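Local coordinates for polysaccharide Lyase Family 6 (Bacteroides cellulosilyticus, PDB 6QPS), which acts as a calcium-binding alginate lyase specific for mannuronic acid, presumably cleaving the polysaccharide by beta-elimination, at residues A[193-198]-A[228-233]; A[254-259]-A[276-281]; A[301-306]-A[347-352]. One frame throughout, in Å; residues are numbered along the deposited sequence. Where two conformers were deposited one is given.

Interaction 1: residues A[193-198]-A[228-233]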
ATOM      1  N   ASN A 193       8.722   0.962 -12.214  1.00  9.51           N
ATOM      2  CA  ASN A 193       9.502   1.905 -11.415  1.00  9.65           C
ATOM      3  C   ASN A 193       8.638   3.085 -10.961  1.00 10.32           C
ATOM      4  O   ASN A 193       9.114   4.228 -10.852  1.00 11.06           O
ATOM      5  CB  ASN A 193      10.731   2.407 -12.176  1.00 10.63           C
ATOM      6  CG  ASN A 193      11.804   1.360 -12.328  1.00 10.97           C
ATOM      7  OD1 ASN A 193      12.532   1.055 -11.372  1.00 11.55           O
ATOM      8  ND2 ASN A 193      11.904   0.778 -13.518  1.00  9.27           N
ATOM      9  N   HIS A 194       7.364   2.838 -10.658  1.00  8.22           N
ATOM     10  CA  HIS A 194       6.559   3.918 -10.104  1.00  7.59           C
ATOM     11  C   HIS A 194       6.988   4.188  -8.660  1.00  8.19           C
ATOM     12  O   HIS A 194       7.499   3.303  -7.960  1.00  7.92           O
ATOM     13  CB  HIS A 194       5.061   3.588 -10.065  1.00  7.55           C
ATOM     14  CG  HIS A 194       4.420   3.371 -11.396  1.00  7.59           C
ATOM     15  ND1 HIS A 194       4.662   4.159 -12.506  1.00  8.38           N
ATOM     16  CD2 HIS A 194       3.495   2.455 -11.773  1.00  7.71           C
ATOM     17  CE1 HIS A 194       3.922   3.721 -13.503  1.00  8.77           C
ATOM     18  NE2 HIS A 194       3.194   2.701 -13.081  1.00  7.92           N
ATOM     19  N   LEU A 195       6.708   5.402  -8.182  1.00  8.39           N
ATOM     20  CA  LEU A 195       6.991   5.803  -6.806  1.00  7.21           C
ATOM     21  C   LEU A 195       5.726   6.330  -6.136  1.00  6.84           C
ATOM     22  O   LEU A 195       5.071   7.237  -6.660  1.00  7.88           O
ATOM     23  CB  LEU A 195       8.096   6.860  -6.796  1.00  8.40           C
ATOM     24  CG  LEU A 195       8.486   7.426  -5.429  1.00  7.95           C
ATOM     25  CD1 LEU A 195       9.013   6.345  -4.472  1.00  9.23           C
ATOM     26  CD2 LEU A 195       9.488   8.568  -5.570  1.00  9.96           C
ATOM     27  N   ILE A 196       5.420   5.784  -4.957  1.00  7.20           N
ATOM     28  CA  ILE A 196       4.256   6.170  -4.152  1.00  7.89           C
ATOM     29  C   ILE A 196       4.847   6.577  -2.804  1.00  7.52           C
ATOM     30  O   ILE A 196       5.258   5.706  -2.020  1.00  7.45           O
ATOM     31  CB  ILE A 196       3.263   5.007  -4.018  1.00  7.67           C
ATOM     32  CG1 ILE A 196       2.711   4.596  -5.405  1.00  8.52           C
ATOM     33  CG2 ILE A 196       2.170   5.349  -3.021  1.00  8.46           C
ATOM     34  CD1 ILE A 196       2.153   3.174  -5.479  1.00  9.66           C
ATOM     35  N   ASP A 197       4.924   7.889  -2.528  1.00  7.76           N
ATOM     36  CA  ASP A 197       5.665   8.368  -1.370  1.00  7.91           C
ATOM     37  C   ASP A 197       4.994   9.547  -0.671  1.00  7.75           C
ATOM     38  O   ASP A 197       4.374  10.417  -1.291  1.00  8.44           O
ATOM     39  CB  ASP A 197       7.121   8.753  -1.745  1.00  9.02           C
ATOM     40  CG  ASP A 197       7.201   9.983  -2.646  1.00 11.30           C
ATOM     41  OD1 ASP A 197       6.853   9.894  -3.829  1.00  9.83           O
ATOM     42  OD2 ASP A 197       7.589  11.075  -2.144  1.00 13.48           O
ATOM     43  N   HIS A 198       5.161   9.590   0.646  1.00  7.89           N
ATOM     44  CA  HIS A 198       4.706  10.718   1.470  1.00  7.18           C
ATOM     45  C   HIS A 198       3.201  10.969   1.368  1.00  8.00           C
ATOM     46  O   HIS A 198       2.746  12.102   1.554  1.00  9.69           O
ATOM     47  CB  HIS A 198       5.490  12.006   1.183  1.00  9.08           C
ATOM     48  CG  HIS A 198       6.959  11.874   1.420  1.00  9.60           C
ATOM     49  ND1 HIS A 198       7.551  12.021   2.660  1.00 13.72           N
ATOM     50  CD2 HIS A 198       7.962  11.614   0.556  1.00 10.60           C
ATOM     51  CE1 HIS A 198       8.860  11.866   2.538  1.00 10.34           C
ATOM     52  NE2 HIS A 198       9.135  11.597   1.274  1.00 14.38           N
ATOM     53  N   ARG A 228       8.731  -3.589  -9.688  0.65  9.18           N
ATOM     54  CA  ARG A 228       9.686  -2.612  -9.189  0.65  8.17           C
ATOM     55  C   ARG A 228       9.001  -1.313  -8.757  0.65  8.32           C
ATOM     56  O   ARG A 228       9.553  -0.217  -8.911  0.65 10.56           O
ATOM     57  CB  ARG A 228      10.806  -2.377 -10.206  0.65 10.35           C
ATOM     58  CG  ARG A 228      12.124  -2.050  -9.569  0.65 10.46           C
ATOM     59  CD  ARG A 228      12.919  -3.279  -9.141  0.65 11.54           C
ATOM     60  NE  ARG A 228      14.166  -2.841  -8.523  0.65 13.35           N
ATOM     61  CZ  ARG A 228      14.486  -2.995  -7.244  0.65 11.85           C
ATOM     62  NH1 ARG A 228      13.663  -3.596  -6.401  0.65 12.41           N
ATOM     63  NH2 ARG A 228      15.651  -2.546  -6.796  0.65 10.92           N
ATOM     64  N   THR A 229       7.815  -1.437  -8.144  1.00  7.55           N
ATOM     65  CA  THR A 229       7.148  -0.289  -7.532  1.00  7.23           C
ATOM     66  C   THR A 229       7.768  -0.013  -6.162  1.00  8.17           C
ATOM     67  O   THR A 229       8.040  -0.948  -5.400  1.00  7.43           O
ATOM     68  CB  THR A 229       5.654  -0.578  -7.357  1.00  7.52           C
ATOM     69  OG1 THR A 229       5.089  -0.974  -8.608  1.00  8.16           O
ATOM     70  CG2 THR A 229       4.905   0.658  -6.858  1.00  8.85           C
ATOM     71  N   ILE A 230       7.961   1.266  -5.835  0.65  6.79           N
ATOM     72  CA  ILE A 230       8.506   1.691  -4.539  0.65  7.82           C
ATOM     73  C   ILE A 230       7.412   2.411  -3.762  0.65  6.71           C
ATOM     74  O   ILE A 230       6.863   3.422  -4.227  0.65  7.98           O
ATOM     75  CB  ILE A 230       9.762   2.565  -4.698  0.65  7.73           C
ATOM     76  CG1 ILE A 230      10.865   1.767  -5.396  0.65  8.63           C
ATOM     77  CG2 ILE A 230      10.222   3.098  -3.334  0.65  9.57           C
ATOM     78  CD1 ILE A 230      12.117   2.544  -5.665  0.65 12.67           C
ATOM     79  N   VAL A 231       7.087   1.870  -2.591  1.00  6.62           N
ATOM     80  CA  VAL A 231       6.081   2.426  -1.680  1.00  6.71           C
ATOM     81  C   VAL A 231       6.834   2.850  -0.413  1.00  8.10           C
ATOM     82  O   VAL A 231       7.258   1.991   0.376  1.00  7.47           O
ATOM     83  CB  VAL A 231       5.003   1.382  -1.355  1.00  7.97           C
ATOM     84  CG1 VAL A 231       3.947   1.936  -0.416  1.00  8.22           C
ATOM     85  CG2 VAL A 231       4.369   0.829  -2.644  1.00 10.79           C
ATOM     86  N   GLU A 232       7.027   4.160  -0.214  1.00  6.73           N
ATOM     87  CA  GLU A 232       7.989   4.666   0.764  1.00  6.80           C
ATOM     88  C   GLU A 232       7.453   5.869   1.532  1.00  7.16           C
ATOM     89  O   GLU A 232       6.851   6.772   0.959  1.00  7.56           O
ATOM     90  CB  GLU A 232       9.284   5.019   0.011  1.00  6.58           C
ATOM     91  CG  GLU A 232      10.461   5.468   0.832  1.00  8.50           C
ATOM     92  CD  GLU A 232      11.653   5.819  -0.060  1.00  9.29           C
ATOM     93  OE1 GLU A 232      11.586   6.853  -0.765  1.00  9.18           O
ATOM     94  OE2 GLU A 232      12.642   5.030  -0.102  1.00  9.27           O
ATOM     95  N   ASP A 233       7.660   5.874   2.845  1.00  7.02           N
ATOM     96  CA  ASP A 233       7.379   7.050   3.665  1.00  8.06           C
ATOM     97  C   ASP A 233       5.899   7.457   3.625  1.00  7.45           C
ATOM     98  O   ASP A 233       5.582   8.645   3.672  1.00  8.96           O
ATOM     99  CB  ASP A 233       8.265   8.249   3.289  1.00  8.44           C
ATOM    100  CG  ASP A 233       9.729   8.025   3.561  1.00  8.81           C
ATOM    101  OD1 ASP A 233      10.078   7.416   4.586  1.00 10.25           O
ATOM    102  OD2 ASP A 233      10.561   8.457   2.729  1.00  9.48           O
TER
HETATM  103  O   HOH W   1      11.998   1.418  -8.703  1.00 22.83           O
HETATM  104  O   HOH W   2       6.045  10.853   5.172  1.00 17.28           O
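His198 and Asp233 both place CG opposite their own carbonyl carbon and beside the backbone N (chi1 -59° and -65°), and these matched torsions lay the two side chains alongside each other, pointing the same way. The Asp233 methylene thereby sits over one face of the imidazole, displaced toward its rim, in a CH-pi contact with CB 3.9 Å from the centroid of the His198 ring. A water also joins the pair, donating to Asp233 O and lying 3.2 Å from His198 ND1, while the Asp233 carboxylate forms a salt bridge with Arg257. With an alanine here, Asp233 CB would probably lose its aromatic cover and the water its bond to the ring nitrogen.

Further back, strands 195-197 and 230-232 pair parallel and in register, as successive coils of a parallel beta-helix do. Ile196 N donates to Ile230 O at 2.9 Å and Glu232 N to Ile196 O at 3.0 Å; Asn234 ND2 also donates to Ile196 O, whereas the bond from His198 N to Glu232 O is weak. Ile196 CD1 approaches Thr229 CG2 at 4.0 Å. Strand 165-167 flanks segment 193-198, where Arg165 holds Asp197; strand 254-261 flanks 228-233, and strand 181-183 packs against Ile196 and Thr229.

Interaction 2: residues A[254-259]-A[276-281]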
ATOM      1  N   VAL A 254       9.465  -2.675  -3.530  1.00  7.45           N
ATOM      2  CA  VAL A 254      10.162  -2.187  -2.336  1.00  7.73           C
ATOM      3  C   VAL A 254       9.148  -1.436  -1.478  1.00  7.84           C
ATOM      4  O   VAL A 254       8.528  -0.479  -1.954  1.00  8.51           O
ATOM      5  CB  VAL A 254      11.327  -1.244  -2.677  1.00  8.95           C
ATOM      6  CG1 VAL A 254      12.027  -0.790  -1.432  1.00  9.60           C
ATOM      7  CG2 VAL A 254      12.347  -1.935  -3.577  1.00  9.18           C
ATOM      8  N   LEU A 255       8.972  -1.867  -0.228  1.00  7.23           N
ATOM      9  CA  LEU A 255       8.028  -1.244   0.704  1.00  7.44           C
ATOM     10  C   LEU A 255       8.849  -0.833   1.924  1.00  8.17           C
ATOM     11  O   LEU A 255       9.319  -1.697   2.680  1.00  6.77           O
ATOM     12  CB  LEU A 255       6.886  -2.207   1.048  1.00  9.63           C
ATOM     13  CG  LEU A 255       6.034  -2.579  -0.182  1.00 10.63           C
ATOM     14  CD1 LEU A 255       6.486  -3.903  -0.797  1.00 12.54           C
ATOM     15  CD2 LEU A 255       4.545  -2.592   0.113  1.00 12.12           C
ATOM     16  N   ARG A 256       9.055   0.482   2.098  1.00  7.52           N
ATOM     17  CA  ARG A 256      10.055   1.003   3.026  1.00  6.63           C
ATOM     18  C   ARG A 256       9.520   2.172   3.851  1.00  7.18           C
ATOM     19  O   ARG A 256       8.965   3.130   3.308  1.00  6.84           O
ATOM     20  CB  ARG A 256      11.314   1.440   2.248  1.00  8.09           C
ATOM     21  CG  ARG A 256      12.366   2.122   3.077  1.00  7.88           C
ATOM     22  CD  ARG A 256      13.495   2.699   2.223  1.00  7.97           C
ATOM     23  NE  ARG A 256      14.248   1.662   1.511  1.00  8.15           N
ATOM     24  CZ  ARG A 256      14.447   1.631   0.200  1.00  7.00           C
ATOM     25  NH1 ARG A 256      13.925   2.560  -0.585  1.00  8.81           N
ATOM     26  NH2 ARG A 256      15.176   0.644  -0.318  1.00  7.40           N
ATOM     27  N   ARG A 257       9.729   2.108   5.165  1.00  6.84           N
ATOM     28  CA  ARG A 257       9.537   3.261   6.055  1.00  7.51           C
ATOM     29  C   ARG A 257       8.091   3.763   6.062  1.00  8.41           C
ATOM     30  O   ARG A 257       7.824   4.952   6.285  1.00  8.92           O
ATOM     31  CB  ARG A 257      10.515   4.406   5.761  1.00  8.24           C
ATOM     32  CG  ARG A 257      11.953   4.149   6.192  1.00  8.46           C
ATOM     33  CD  ARG A 257      12.915   5.188   5.604  1.00  8.98           C
ATOM     34  NE  ARG A 257      12.483   6.556   5.898  1.00  9.81           N
ATOM     35  CZ  ARG A 257      13.064   7.366   6.765  1.00  9.88           C
ATOM     36  NH1 ARG A 257      14.106   6.974   7.487  1.00 10.56           N
ATOM     37  NH2 ARG A 257      12.572   8.584   6.936  1.00 10.74           N
ATOM     38  N   ASN A 258       7.130   2.861   5.878  1.00  7.05           N
ATOM     39  CA  ASN A 258       5.714   3.210   5.991  1.00  7.22           C
ATOM     40  C   ASN A 258       5.273   3.013   7.433  1.00  8.40           C
ATOM     41  O   ASN A 258       5.869   2.224   8.168  1.00  8.75           O
ATOM     42  CB  ASN A 258       4.855   2.365   5.049  1.00  8.57           C
ATOM     43  CG  ASN A 258       5.265   2.529   3.619  1.00  7.69           C
ATOM     44  OD1 ASN A 258       5.012   3.564   2.976  1.00  7.17           O
ATOM     45  ND2 ASN A 258       5.967   1.525   3.105  1.00  7.99           N
ATOM     46  N   LEU A 259       4.234   3.756   7.843  1.00  7.40           N
ATOM     47  CA  LEU A 259       3.643   3.665   9.179  1.00  7.42           C
ATOM     48  C   LEU A 259       2.212   3.171   9.033  1.00  8.23           C
ATOM     49  O   LEU A 259       1.429   3.775   8.291  1.00  9.22           O
ATOM     50  CB  LEU A 259       3.631   5.027   9.887  1.00  8.90           C
ATOM     51  CG  LEU A 259       2.902   5.075  11.238  1.00  8.22           C
ATOM     52  CD1 LEU A 259       3.591   4.248  12.288  1.00 11.23           C
ATOM     53  CD2 LEU A 259       2.785   6.539  11.665  1.00 10.31           C
ATOM     54  N   VAL A 276      11.066  -6.562  -1.161  1.00  7.40           N
ATOM     55  CA  VAL A 276      11.996  -6.042  -0.167  1.00  8.16           C
ATOM     56  C   VAL A 276      11.205  -5.156   0.793  1.00  7.14           C
ATOM     57  O   VAL A 276      10.613  -4.153   0.372  1.00  8.13           O
ATOM     58  CB  VAL A 276      13.165  -5.310  -0.846  1.00  8.33           C
ATOM     59  CG1 VAL A 276      14.093  -4.689   0.197  1.00  9.51           C
ATOM     60  CG2 VAL A 276      13.960  -6.256  -1.784  1.00  9.77           C
ATOM     61  N   ILE A 277      11.191  -5.537   2.074  0.64  7.43           N
ATOM     62  CA  ILE A 277      10.318  -4.958   3.100  0.64  7.93           C
ATOM     63  C   ILE A 277      11.232  -4.421   4.197  0.64  8.73           C
ATOM     64  O   ILE A 277      11.711  -5.194   5.039  0.64  8.44           O
ATOM     65  CB  ILE A 277       9.352  -6.015   3.653  0.64  8.25           C
ATOM     66  CG1 ILE A 277       8.678  -6.846   2.536  0.64  9.97           C
ATOM     67  CG2 ILE A 277       8.315  -5.371   4.518  0.64  7.56           C
ATOM     68  CD1 ILE A 277       7.815  -6.067   1.585  0.64 10.03           C
ATOM     69  N   GLU A 278      11.457  -3.104   4.222  1.00  7.25           N
ATOM     70  CA  GLU A 278      12.484  -2.488   5.066  1.00  6.86           C
ATOM     71  C   GLU A 278      11.915  -1.387   5.952  1.00  7.16           C
ATOM     72  O   GLU A 278      11.335  -0.416   5.466  1.00  7.74           O
ATOM     73  CB  GLU A 278      13.600  -1.865   4.192  1.00  7.71           C
ATOM     74  CG  GLU A 278      14.498  -2.873   3.478  1.00  8.28           C
ATOM     75  CD  GLU A 278      15.394  -2.241   2.427  1.00  8.50           C
ATOM     76  OE1 GLU A 278      15.020  -1.196   1.853  1.00  8.14           O
ATOM     77  OE2 GLU A 278      16.484  -2.805   2.133  1.00  8.14           O
ATOM     78  N   SER A 279      12.144  -1.509   7.244  1.00  7.35           N
ATOM     79  CA  SER A 279      12.021  -0.393   8.186  1.00  7.35           C
ATOM     80  C   SER A 279      10.614   0.169   8.279  1.00  8.44           C
ATOM     81  O   SER A 279      10.445   1.355   8.567  1.00  8.56           O
ATOM     82  CB  SER A 279      13.014   0.740   7.895  1.00  8.47           C
ATOM     83  OG  SER A 279      14.362   0.263   7.830  1.00  8.55           O
ATOM     84  N   ASN A 280       9.597  -0.666   8.068  1.00  7.61           N
ATOM     85  CA  ASN A 280       8.216  -0.250   8.300  1.00  7.22           C
ATOM     86  C   ASN A 280       7.884  -0.349   9.784  1.00  7.81           C
ATOM     87  O   ASN A 280       8.547  -1.062  10.536  1.00  7.26           O
ATOM     88  CB  ASN A 280       7.260  -1.122   7.482  1.00  7.51           C
ATOM     89  CG  ASN A 280       7.523  -1.009   5.985  1.00  7.82           C
ATOM     90  OD1 ASN A 280       7.110  -0.057   5.332  1.00  7.84           O
ATOM     91  ND2 ASN A 280       8.265  -1.960   5.439  1.00  8.42           N
ATOM     92  N   THR A 281       6.828   0.370  10.199  1.00  7.65           N
ATOM     93  CA  THR A 281       6.413   0.451  11.593  1.00  7.58           C
ATOM     94  C   THR A 281       4.902   0.265  11.673  1.00  8.23           C
ATOM     95  O   THR A 281       4.152   0.880  10.903  1.00  8.06           O
ATOM     96  CB  THR A 281       6.814   1.816  12.171  1.00  8.47           C
ATOM     97  OG1 THR A 281       8.210   2.056  11.944  1.00  9.03           O
ATOM     98  CG2 THR A 281       6.547   1.884  13.683  1.00  8.72           C
TER
HETATM   99  O   HOH W   3       8.041   3.650   9.752  1.00 15.42           O
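Asn280 and Asn258 form the tight, buried part of this contact, lying side by side with amide planes only 8° apart, a rung of the asparagine stack of the parallel beta-helix. Asn280 OD1 accepts two bonds from its neighbour, one from Asn258 ND2 at 3.0 Å and one from the backbone Asn258 N. The other end of the same amide, Asn280 ND2, reaches Leu255 O at 3.0 Å from above the carbonyl plane, and Glu278 N donates to that oxygen as well. Three bonds across the contact thus fix the rotation of a buried amide where the strands bend.

The solvent side is held by charge and by looser touches. Arg256, bent at chi3 (-64°), turns its guanidinium side-on to Glu278, so that NE (3.0 Å) and NH2 (2.9 Å) both grip the single oxygen Glu278 OE1; Arg256 NH1 bridges to Glu232. Beside it, Arg257 CG merely brushes Ser279 CB at 4.0 Å, its guanidinium being engaged by Asp233.

Strand 230-237 lies next to segment 254-259 and strand 301-308 next to 276-281. Strand 244-249 packs on Leu255 from within, while helix 433-445 lies against Leu259 and supplies Arg440 to Thr281 OG1.

Interaction 3: residues A[301-306]-A[347-352]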
ATOM      1  N   THR A 301      13.105 -10.263   1.271  1.00  7.69           N
ATOM      2  CA  THR A 301      14.008  -9.824   2.336  1.00  8.30           C
ATOM      3  C   THR A 301      13.239  -8.872   3.250  1.00  7.86           C
ATOM      4  O   THR A 301      12.696  -7.868   2.780  1.00  9.19           O
ATOM      5  CB  THR A 301      15.264  -9.179   1.746  1.00  8.58           C
ATOM      6  OG1 THR A 301      15.917 -10.117   0.867  1.00  9.62           O
ATOM      7  CG2 THR A 301      16.238  -8.803   2.857  1.00 10.02           C
ATOM      8  N   VAL A 302      13.164  -9.209   4.539  1.00  7.91           N
ATOM      9  CA  VAL A 302      12.296  -8.540   5.516  1.00  8.05           C
ATOM     10  C   VAL A 302      13.187  -8.090   6.673  1.00  7.70           C
ATOM     11  O   VAL A 302      13.602  -8.913   7.504  1.00  6.96           O
ATOM     12  CB  VAL A 302      11.204  -9.495   6.004  1.00  9.10           C
ATOM     13  CG1 VAL A 302      10.305  -8.818   7.007  1.00  9.18           C
ATOM     14  CG2 VAL A 302      10.399 -10.070   4.835  1.00 10.22           C
ATOM     15  N   TYR A 303      13.503  -6.789   6.716  1.00  7.65           N
ATOM     16  CA  TYR A 303      14.545  -6.236   7.574  1.00  7.50           C
ATOM     17  C   TYR A 303      14.093  -4.978   8.302  1.00  7.16           C
ATOM     18  O   TYR A 303      13.538  -4.069   7.687  1.00  7.06           O
ATOM     19  CB  TYR A 303      15.754  -5.900   6.674  1.00  7.54           C
ATOM     20  CG  TYR A 303      16.843  -5.066   7.308  1.00  6.26           C
ATOM     21  CD1 TYR A 303      17.535  -5.558   8.399  1.00  8.14           C
ATOM     22  CD2 TYR A 303      17.192  -3.804   6.807  1.00  6.91           C
ATOM     23  CE1 TYR A 303      18.527  -4.815   9.003  1.00  7.96           C
ATOM     24  CE2 TYR A 303      18.209  -3.071   7.383  1.00  7.41           C
ATOM     25  CZ  TYR A 303      18.873  -3.582   8.486  1.00  7.30           C
ATOM     26  OH  TYR A 303      19.885  -2.870   9.102  1.00  9.72           O
ATOM     27  N   ASP A 304      14.394  -4.895   9.601  1.00  7.59           N
ATOM     28  CA  ASP A 304      14.264  -3.655  10.381  1.00  8.10           C
ATOM     29  C   ASP A 304      12.821  -3.183  10.563  1.00  7.74           C
ATOM     30  O   ASP A 304      12.599  -2.000  10.813  1.00  7.43           O
ATOM     31  CB  ASP A 304      15.168  -2.547   9.792  1.00  8.45           C
ATOM     32  CG  ASP A 304      15.381  -1.362  10.732  1.00  8.61           C
ATOM     33  OD1 ASP A 304      15.621  -1.612  11.931  1.00 11.17           O
ATOM     34  OD2 ASP A 304      15.332  -0.214  10.240  1.00 10.82           O
ATOM     35  N   ASN A 305      11.834  -4.071  10.455  1.00  7.56           N
ATOM     36  CA  ASN A 305      10.448  -3.698  10.687  1.00  7.94           C
ATOM     37  C   ASN A 305      10.119  -3.805  12.166  1.00  8.89           C
ATOM     38  O   ASN A 305      10.664  -4.643  12.879  1.00 10.02           O
ATOM     39  CB  ASN A 305       9.518  -4.578   9.853  1.00  7.03           C
ATOM     40  CG  ASN A 305       9.838  -4.491   8.360  1.00  6.88           C
ATOM     41  OD1 ASN A 305       9.429  -3.562   7.682  1.00  7.76           O
ATOM     42  ND2 ASN A 305      10.604  -5.470   7.854  1.00  8.15           N
ATOM     43  N   TYR A 306       9.228  -2.922  12.625  1.00  7.70           N
ATOM     44  CA  TYR A 306       8.863  -2.802  14.040  1.00  8.02           C
ATOM     45  C   TYR A 306       7.346  -2.931  14.127  1.00  7.79           C
ATOM     46  O   TYR A 306       6.623  -2.064  13.622  1.00  8.30           O
ATOM     47  CB  TYR A 306       9.344  -1.445  14.569  1.00  8.98           C
ATOM     48  CG  TYR A 306       9.318  -1.266  16.080  1.00  9.45           C
ATOM     49  CD1 TYR A 306       8.124  -1.077  16.763  1.00  9.60           C
ATOM     50  CD2 TYR A 306      10.501  -1.260  16.829  1.00  8.90           C
ATOM     51  CE1 TYR A 306       8.096  -0.885  18.137  1.00 10.11           C
ATOM     52  CE2 TYR A 306      10.481  -1.059  18.195  1.00 10.19           C
ATOM     53  CZ  TYR A 306       9.276  -0.882  18.845  1.00 10.05           C
ATOM     54  OH  TYR A 306       9.282  -0.694  20.219  1.00 10.54           O
ATOM     55  N   ILE A 347      14.400 -13.070   7.258  1.00  8.97           N
ATOM     56  CA  ILE A 347      13.637 -12.286   8.232  1.00  7.90           C
ATOM     57  C   ILE A 347      14.597 -11.917   9.358  1.00  8.05           C
ATOM     58  O   ILE A 347      14.844 -12.723  10.261  1.00  8.30           O
ATOM     59  CB  ILE A 347      12.401 -13.043   8.743  1.00  8.77           C
ATOM     60  CG1 ILE A 347      11.572 -13.554   7.543  1.00 10.48           C
ATOM     61  CG2 ILE A 347      11.583 -12.151   9.638  1.00  9.37           C
ATOM     62  CD1 ILE A 347      10.358 -14.433   7.879  1.00 11.07           C
ATOM     63  N   ALA A 348      15.158 -10.695   9.297  1.00  8.27           N
ATOM     64  CA  ALA A 348      16.267 -10.287  10.141  1.00  8.58           C
ATOM     65  C   ALA A 348      16.072  -8.915  10.780  1.00  8.26           C
ATOM     66  O   ALA A 348      15.664  -7.946  10.133  1.00  7.34           O
ATOM     67  CB  ALA A 348      17.549 -10.278   9.309  1.00 11.00           C
ATOM     68  N   TYR A 349      16.453  -8.818  12.049  1.00  7.29           N
ATOM     69  CA  TYR A 349      16.603  -7.522  12.727  1.00  9.21           C
ATOM     70  C   TYR A 349      15.273  -6.777  12.838  1.00  8.55           C
ATOM     71  O   TYR A 349      15.240  -5.551  12.788  1.00  9.27           O
ATOM     72  CB  TYR A 349      17.734  -6.643  12.121  1.00  8.04           C
ATOM     73  CG  TYR A 349      19.126  -7.112  12.526  1.00  7.91           C
ATOM     74  CD1 TYR A 349      19.635  -6.800  13.771  1.00  8.71           C
ATOM     75  CD2 TYR A 349      19.925  -7.895  11.671  1.00  7.66           C
ATOM     76  CE1 TYR A 349      20.873  -7.248  14.184  1.00  8.74           C
ATOM     77  CE2 TYR A 349      21.195  -8.357  12.076  1.00  8.28           C
ATOM     78  CZ  TYR A 349      21.660  -8.032  13.348  1.00  9.99           C
ATOM     79  OH  TYR A 349      22.877  -8.448  13.842  1.00 10.07           O
ATOM     80  N   ASN A 350      14.175  -7.515  12.963  1.00  7.16           N
ATOM     81  CA  ASN A 350      12.849  -6.954  13.182  1.00  7.16           C
ATOM     82  C   ASN A 350      12.505  -7.022  14.668  1.00  8.05           C
ATOM     83  O   ASN A 350      13.162  -7.707  15.451  1.00  8.69           O
ATOM     84  CB  ASN A 350      11.797  -7.754  12.400  1.00  8.23           C
ATOM     85  CG  ASN A 350      12.111  -7.832  10.908  1.00  8.07           C
ATOM     86  OD1 ASN A 350      11.837  -6.918  10.145  1.00  7.71           O
ATOM     87  ND2 ASN A 350      12.684  -8.962  10.481  1.00  9.03           N
ATOM     88  N   THR A 351      11.457  -6.296  15.054  1.00  7.98           N
ATOM     89  CA  THR A 351      10.931  -6.301  16.421  1.00  8.50           C
ATOM     90  C   THR A 351       9.451  -6.642  16.384  1.00  7.90           C
ATOM     91  O   THR A 351       8.703  -6.044  15.605  1.00  8.43           O
ATOM     92  CB  THR A 351      11.111  -4.929  17.078  1.00  8.89           C
ATOM     93  OG1 THR A 351      12.506  -4.631  17.216  1.00 10.80           O
ATOM     94  CG2 THR A 351      10.457  -4.898  18.447  1.00  9.24           C
ATOM     95  N   PHE A 352       9.045  -7.620  17.209  1.00  8.20           N
ATOM     96  CA  PHE A 352       7.653  -8.030  17.362  1.00  9.75           C
ATOM     97  C   PHE A 352       7.312  -7.857  18.833  1.00  8.20           C
ATOM     98  O   PHE A 352       7.717  -8.669  19.676  1.00 10.11           O
ATOM     99  CB  PHE A 352       7.466  -9.465  16.914  1.00 10.61           C
ATOM    100  CG  PHE A 352       7.916  -9.715  15.519  1.00  9.58           C
ATOM    101  CD1 PHE A 352       7.049  -9.529  14.456  1.00 11.70           C
ATOM    102  CD2 PHE A 352       9.212 -10.126  15.252  1.00 10.04           C
ATOM    103  CE1 PHE A 352       7.459  -9.748  13.160  1.00 11.57           C
ATOM    104  CE2 PHE A 352       9.619 -10.367  13.939  1.00 11.25           C
ATOM    105  CZ  PHE A 352       8.753 -10.154  12.900  1.00 10.20           C
TER
HETATM  106  O   HOH W   4      17.269  -3.243  13.194  1.00 23.62           O
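Asn350 reaches across to segment 301-306 with nearly every atom of its side chain, which makes it a compact example of how one amide can join two strands. Asn350 CB rests 3.3 Å from Asn305 O. From there CG stands opposite the carbonyl carbon (chi1 -56°), a torsion that carries the amide into the bend between Val302 and Asn305. At the tip the two ends divide the work. Asn350 OD1 accepts from Asn305 N at 2.9 Å and from Asn305 ND2 at 3.0 Å, the latter with the two amide planes almost coplanar, 9° apart. Asn350 ND2 donates to Val302 O at 3.1 Å from above the carbonyl plane, while Ala348 N approaches the same oxygen nearly head-on. The buried amide is therefore fixed in rotation, each of its polar atoms having a partner.

Around this centre the packing becomes aromatic. Thr351 CG2 lies over one face of the Tyr306 ring, 4.1 Å from its centroid in a CH-pi contact; Tyr306 OH reaches Glu437 on helix 433-445. On the exposed margin, Tyr303 CE1 touches Tyr349 CB at 3.7 Å, and the Tyr349 ring stacks on His375. A water donates to both Asp304 OD1 and Tyr349 O, and the other carboxylate oxygen, Asp304 OD2, is hydrogen-bonded to Ser279 OG.

Asn350 N and Ile347 O are in turn bound by the amide of Asn376, and Asn305 treats Ile277 O and Asn280 N in the same way. Such a run of asparagines, one per coil at equivalent bends, is the asparagine stack of the parallel beta-helix, the fold of chondroitinase B and the PL6 lyases.

How the interactions relate
All three contacts join successive coils along one side of the same beta-helix. Interactions 1 and 2 are neighbours through strands 230-237 and 254-261, and interactions 2 and 3 through strands 276-283 and 301-308; interactions 1 and 3 stay about 9 Å apart at their nearest atoms. Each has a buried inner face and a more exposed outer one, and interaction 3 lies farthest from the centre of the chain. At the bend an asparagine amide bridges the coils in all three, from Asn234 just beyond the segments in interaction 1 and from Asn280 and Asn350 within them in 2 and 3. The outer face differs: an imidazole on Asp233, then an arginine-glutamate salt bridge, then tyrosines.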